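Local structure of Ice-binding protein isoform1a (Antarctomyces psychrotrophicus, 7BWX) at residues G35-T40 with G50-Q55; V84-T89 with G100-D105. The protein probably binds ice crystals, matching water molecules of the ice prism planes, and so acts as an antifreeze protein of an Antarctic fungus. The protein carries 1 engineered substitution. One frame throughout, in Å; residues are numbered along the deposited sequence.

Contact 1. Residues G35-T40 with G50-Q55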
loop_
_atom_site.group_PDB
_atom_site.type_symbol
_atom_site.label_atom_id
_atom_site.label_comp_id
_atom_site.label_asym_id
_atom_site.label_seq_id
_atom_site.Cartn_x
_atom_site.Cartn_y
_atom_site.Cartn_z
ATOM N N GLY A 35 -10.185 -4.287 -8.087
ATOM C CA GLY A 35 -10.396 -2.943 -7.558
ATOM C C GLY A 35 -10.447 -1.959 -8.708
ATOM O O GLY A 35 -10.263 -2.353 -9.847
ATOM N N ASP A 36 -10.637 -0.708 -8.375
ATOM C CA ASP A 36 -10.651 0.390 -9.354
ATOM C C ASP A 36 -9.208 0.758 -9.656
ATOM O O ASP A 36 -8.295 0.452 -8.834
ATOM C CB ASP A 36 -11.438 1.568 -8.800
ATOM C CG ASP A 36 -12.921 1.304 -8.596
ATOM O OD1 ASP A 36 -13.439 0.314 -9.138
ATOM O OD2 ASP A 36 -13.543 2.130 -7.903
ATOM N N MET A 37 -8.984 1.385 -10.797
ATOM C CA MET A 37 -7.656 1.890 -11.185
ATOM C C MET A 37 -7.836 3.291 -11.746
ATOM O O MET A 37 -8.856 3.560 -12.429
ATOM C CB MET A 37 -6.964 1.012 -12.224
ATOM C CG MET A 37 -5.565 1.486 -12.556
ATOM S SD MET A 37 -4.626 0.124 -13.278
ATOM C CE MET A 37 -5.574 -0.141 -14.771
ATOM N N GLY A 38 -6.920 4.187 -11.378
ATOM C CA GLY A 38 -7.027 5.539 -11.927
ATOM C C GLY A 38 -5.726 6.293 -11.958
ATOM O O GLY A 38 -4.760 5.934 -11.280
ATOM N N THR A 39 -5.775 7.388 -12.700
ATOM C CA THR A 39 -4.712 8.380 -12.802
ATOM C C THR A 39 -5.384 9.756 -12.867
ATOM O O THR A 39 -6.596 9.806 -13.049
ATOM C CB THR A 39 -3.896 8.166 -14.078
ATOM O OG1 THR A 39 -4.650 8.638 -15.205
ATOM C CG2 THR A 39 -3.549 6.725 -14.328
ATOM N N THR A 40 -4.591 10.810 -12.828
ATOM C CA THR A 40 -5.101 12.186 -12.971
ATOM C C THR A 40 -4.934 12.663 -14.416
ATOM O O THR A 40 -4.962 13.887 -14.629
ATOM C CB THR A 40 -4.466 13.073 -11.904
ATOM O OG1 THR A 40 -3.045 13.030 -11.990
ATOM C CG2 THR A 40 -4.900 12.653 -10.516
ATOM N N GLY A 50 -2.493 -7.016 -18.677
ATOM C CA GLY A 50 -3.118 -6.768 -17.385
ATOM C C GLY A 50 -4.605 -6.652 -17.520
ATOM O O GLY A 50 -5.110 -6.275 -18.599
ATOM N N LEU A 51 -5.318 -6.902 -16.438
ATOM C CA LEU A 51 -6.723 -6.492 -16.432
ATOM C C LEU A 51 -7.189 -6.004 -15.081
ATOM O O LEU A 51 -6.532 -6.269 -14.038
ATOM C CB LEU A 51 -7.561 -7.650 -16.936
ATOM C CG LEU A 51 -7.633 -8.880 -16.073
ATOM C CD1 LEU A 51 -8.805 -8.812 -15.142
ATOM C CD2 LEU A 51 -7.887 -10.068 -16.994
ATOM N N ILE A 52 -8.276 -5.269 -15.101
ATOM C CA ILE A 52 -8.871 -4.799 -13.836
ATOM C C ILE A 52 -10.314 -5.244 -13.820
ATOM O O ILE A 52 -10.958 -5.230 -14.889
ATOM C CB ILE A 52 -8.698 -3.282 -13.642
ATOM C CG1 ILE A 52 -9.911 -2.495 -14.053
ATOM C CG2 ILE A 52 -7.454 -2.783 -14.336
ATOM C CD1 ILE A 52 -9.887 -1.121 -13.492
ATOM N N THR A 53 -10.818 -5.549 -12.637
ATOM C CA THR A 53 -12.178 -6.089 -12.516
ATOM C C THR A 53 -13.067 -4.983 -11.991
ATOM O O THR A 53 -14.253 -5.199 -11.964
ATOM C CB THR A 53 -12.148 -7.344 -11.635
ATOM O OG1 THR A 53 -11.708 -6.983 -10.324
ATOM C CG2 THR A 53 -11.211 -8.357 -12.231
ATOM N N GLY A 54 -12.504 -3.882 -11.482
ATOM C CA GLY A 54 -13.347 -2.770 -11.005
ATOM C C GLY A 54 -13.482 -1.743 -12.104
ATOM O O GLY A 54 -13.379 -2.096 -13.271
ATOM N N GLN A 55 -13.597 -0.480 -11.748
ATOM C CA GLN A 55 -13.832 0.607 -12.742
ATOM C C GLN A 55 -12.511 1.329 -13.030
ATOM O O GLN A 55 -11.749 1.586 -12.089
ATOM C CB GLN A 55 -14.872 1.581 -12.189
ATOM C CG GLN A 55 -16.292 1.018 -12.151
ATOM C CD GLN A 55 -17.264 2.099 -11.729
ATOM O OE1 GLN A 55 -17.763 2.094 -10.602
ATOM N NE2 GLN A 55 -17.482 3.082 -12.603
HETATM O O HOH W 1 -15.673 3.317 -9.121
#
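Asp-36 takes the backbone N-H of Gln-55 on its OD1, 2.7 Å from Gln-55 N, in a nearly straight bond of 175°. The donor comes from above the carboxylate plane. The other oxygen, OD2, receives a water that also gives a weak bond to OE1 of Gln-55. The two side chains run side by side, their carboxylate and amide planes 80° apart. The backbone adds two bonds. Met-37 N reaches Gln-55 O over 3.1 Å, and Gly-54 N makes a weak bond to Gly-35 O. On the apolar side, the Met-37 methyl CE meets Ile-52 CG2 at 3.3 Å, a tight carbon pair. CG of Met-37 stands trans to its backbone N (chi1 -176°), and a bend at chi3 turns CE to Ile-52. Further out, Ile-44, Phe-47 and Leu-56 also touch Met-37, and Ser-16 OG binds OD2 of Asp-36. With an alanine in place of Asp-36, Gln-55 N would probably lose its side-chain acceptor and the loop at Gly-54 would be held less firmly. The carboxylate thus ties the loop after strand 51-52 to strand 36-39 and to Ser-16, while Met-37 and Ile-52 join the two segments by apolar contact.

Contact 2. Residues V84-T89 with G100-D105; sequences VDQAGT and GVYKYD
Val-84 and Asp-85 pair in parallel with Tyr-102 and Lys-103, through bonds from Val-84 N to Val-101 O, Lys-103 N to Val-84 O and Gln-86 N to Lys-103 O. Past the strand, Asp-105 N closes on Ala-87 O at 2.9 Å, nearly straight at 174°.

Val-84 and Tyr-102 share one face of the sheet. The valine CG2 lies 3.6 Å from CE2 of the ring. Gln-86 lies over the neighbouring ring of Tyr-104, in a CH-pi contact with CB 3.6 Å from the ring centroid. The glutamine chain bends at chi2 (-74°), which brings its amide back over the ring's hydroxyl end. There NE2 donates to Tyr-104 OH at 3.2 Å, tilted from the amide plane. The same NE2 sits at the edge of the Tyr-102 ring. Thr-89 O meets the Tyr-104 ring at its edge, in plane.

Asp-85 and Lys-103 lie on the other face. Lys-103 NZ forms salt bridges to Asp-85 OD1 and Asp-105 OD1, each at 3.1 Å. Its positive charge probably eases the closeness of the two carboxylates. Asp-85 OD1 also accepts from Ala-87 N, two residues on, an Asx turn; the two donors come from opposite faces of the carboxylate. Gln-86 O takes both N and OG1 of Thr-89, so the type II' turn from Gln-86 to Thr-89 is doubly tied.

Outside, Phe-97 stacks on Tyr-102, whose OH bonds to Val-98 O, and strand 126-130 pairs with the far side of strand 100-104. Such parallel pairing of successive coils is characteristic of beta-solenoids, here a right-handed beta-helix, and strand 84-85 ends one row of its strands.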
loop_
_atom_site.group_PDB
_atom_site.type_symbol
_atom_site.label_atom_id
_atom_site.label_comp_id
_atom_site.label_asym_id
_atom_site.label_seq_id
_atom_site.Cartn_x
_atom_site.Cartn_y
_atom_site.Cartn_z
ATOM N N VAL A 84 4.910 4.037 19.052
ATOM C CA VAL A 84 6.186 3.284 19.158
ATOM C C VAL A 84 7.220 3.969 18.284
ATOM O O VAL A 84 7.040 4.026 17.028
ATOM C CB VAL A 84 6.025 1.813 18.740
ATOM C CG1 VAL A 84 7.338 1.066 18.826
ATOM C CG2 VAL A 84 4.927 1.094 19.506
ATOM N N ASP A 85 8.304 4.426 18.890
ATOM C CA ASP A 85 9.418 5.047 18.157
ATOM C C ASP A 85 10.470 3.978 17.885
ATOM O O ASP A 85 11.082 3.537 18.859
ATOM C CB ASP A 85 9.957 6.236 18.950
ATOM C CG ASP A 85 11.094 6.981 18.280
ATOM O OD1 ASP A 85 11.495 6.604 17.172
ATOM O OD2 ASP A 85 11.574 7.943 18.894
ATOM N N GLN A 86 10.685 3.604 16.616
ATOM C CA GLN A 86 11.614 2.527 16.198
ATOM C C GLN A 86 12.898 3.192 15.759
ATOM O O GLN A 86 13.845 2.481 15.402
ATOM C CB GLN A 86 11.021 1.624 15.114
ATOM C CG GLN A 86 9.703 0.974 15.464
ATOM C CD GLN A 86 9.826 -0.157 16.456
ATOM O OE1 GLN A 86 10.380 0.044 17.537
ATOM N NE2 GLN A 86 9.226 -1.304 16.136
ATOM N N ALA A 87 12.934 4.526 15.803
ATOM C CA ALA A 87 14.133 5.314 15.464
ATOM C C ALA A 87 14.820 4.725 14.218
ATOM O O ALA A 87 14.168 4.695 13.175
ATOM C CB ALA A 87 15.018 5.401 16.689
ATOM N N GLY A 88 16.100 4.346 14.260
ATOM C CA GLY A 88 16.881 3.947 13.075
ATOM C C GLY A 88 16.740 2.448 12.750
ATOM O O GLY A 88 17.541 1.952 11.921
ATOM N N THR A 89 15.818 1.704 13.385
ATOM C CA THR A 89 15.588 0.249 13.052
ATOM C C THR A 89 15.381 0.085 11.542
ATOM O O THR A 89 14.559 0.792 10.993
ATOM C CB THR A 89 14.356 -0.323 13.753
ATOM O OG1 THR A 89 14.561 -0.107 15.148
ATOM C CG2 THR A 89 14.102 -1.786 13.455
ATOM N N GLY A 100 -0.689 0.053 16.521
ATOM C CA GLY A 100 0.076 1.248 16.920
ATOM C C GLY A 100 0.411 2.121 15.723
ATOM O O GLY A 100 0.119 1.727 14.583
ATOM N N VAL A 101 0.981 3.283 16.010
ATOM C CA VAL A 101 1.641 4.182 15.040
ATOM C C VAL A 101 3.126 3.998 15.274
ATOM O O VAL A 101 3.649 4.427 16.358
ATOM C CB VAL A 101 1.129 5.623 15.233
ATOM C CG1 VAL A 101 1.676 6.589 14.184
ATOM C CG2 VAL A 101 -0.384 5.636 15.248
ATOM N N TYR A 102 3.796 3.350 14.338
ATOM C CA TYR A 102 5.224 2.971 14.439
ATOM C C TYR A 102 6.036 3.937 13.581
ATOM O O TYR A 102 5.808 4.007 12.329
ATOM C CB TYR A 102 5.422 1.540 13.937
ATOM C CG TYR A 102 4.797 0.500 14.829
ATOM C CD1 TYR A 102 3.454 0.209 14.791
ATOM C CD2 TYR A 102 5.575 -0.214 15.727
ATOM C CE1 TYR A 102 2.890 -0.754 15.616
ATOM C CE2 TYR A 102 5.023 -1.117 16.617
ATOM C CZ TYR A 102 3.684 -1.409 16.543
ATOM O OH TYR A 102 3.155 -2.317 17.417
ATOM N N LYS A 103 6.945 4.671 14.216
ATOM C CA LYS A 103 7.814 5.658 13.537
ATOM C C LYS A 103 9.148 5.025 13.207
ATOM O O LYS A 103 9.901 4.584 14.142
ATOM C CB LYS A 103 7.938 6.912 14.411
ATOM C CG LYS A 103 8.944 7.954 13.945
ATOM C CD LYS A 103 8.817 9.281 14.709
ATOM C CE LYS A 103 9.637 9.335 15.973
ATOM N NZ LYS A 103 11.095 9.321 15.673
ATOM N N TYR A 104 9.512 5.055 11.934
ATOM C CA TYR A 104 10.834 4.653 11.430
ATOM C C TYR A 104 11.492 5.844 10.754
ATOM O O TYR A 104 10.915 6.384 9.744
ATOM C CB TYR A 104 10.719 3.470 10.469
ATOM C CG TYR A 104 10.288 2.176 11.124
ATOM C CD1 TYR A 104 8.960 1.913 11.400
ATOM C CD2 TYR A 104 11.218 1.215 11.465
ATOM C CE1 TYR A 104 8.547 0.736 12.005
ATOM C CE2 TYR A 104 10.827 0.019 12.053
ATOM C CZ TYR A 104 9.496 -0.216 12.340
ATOM O OH TYR A 104 9.140 -1.408 12.896
ATOM N N ASP A 105 12.708 6.198 11.190
ATOM C CA ASP A 105 13.390 7.414 10.696
ATOM C C ASP A 105 14.182 7.150 9.436
ATOM O O ASP A 105 14.606 8.122 8.820
ATOM C CB ASP A 105 14.379 7.973 11.708
ATOM C CG ASP A 105 13.763 8.251 13.051
ATOM O OD1 ASP A 105 12.582 8.670 13.086
ATOM O OD2 ASP A 105 14.501 8.061 14.061
#

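Contact 1 and contact 2 lie on opposite sides of the chain's centre, with nearest atoms about 25 Å apart. Both are surface contacts, though contact 1 buries Met-37 and contact 2 buries Tyr-102 and Tyr-104. They share no strand, but both belong to the parallel strands of the beta-helix. Contact 1 comes first along the chain. Helix 61-79 lies between the two in sequence. Contact 2 has a true parallel ladder, while contact 1 rests on a few bonds around a loop. The apolar chemistry differs: methionine against isoleucine in contact 1, tyrosine rings in contact 2. The polar chemistry differs too. Contact 1 relies on a carboxylate, an N-H and a bridging water, whereas contact 2 carries a salt-bridge network.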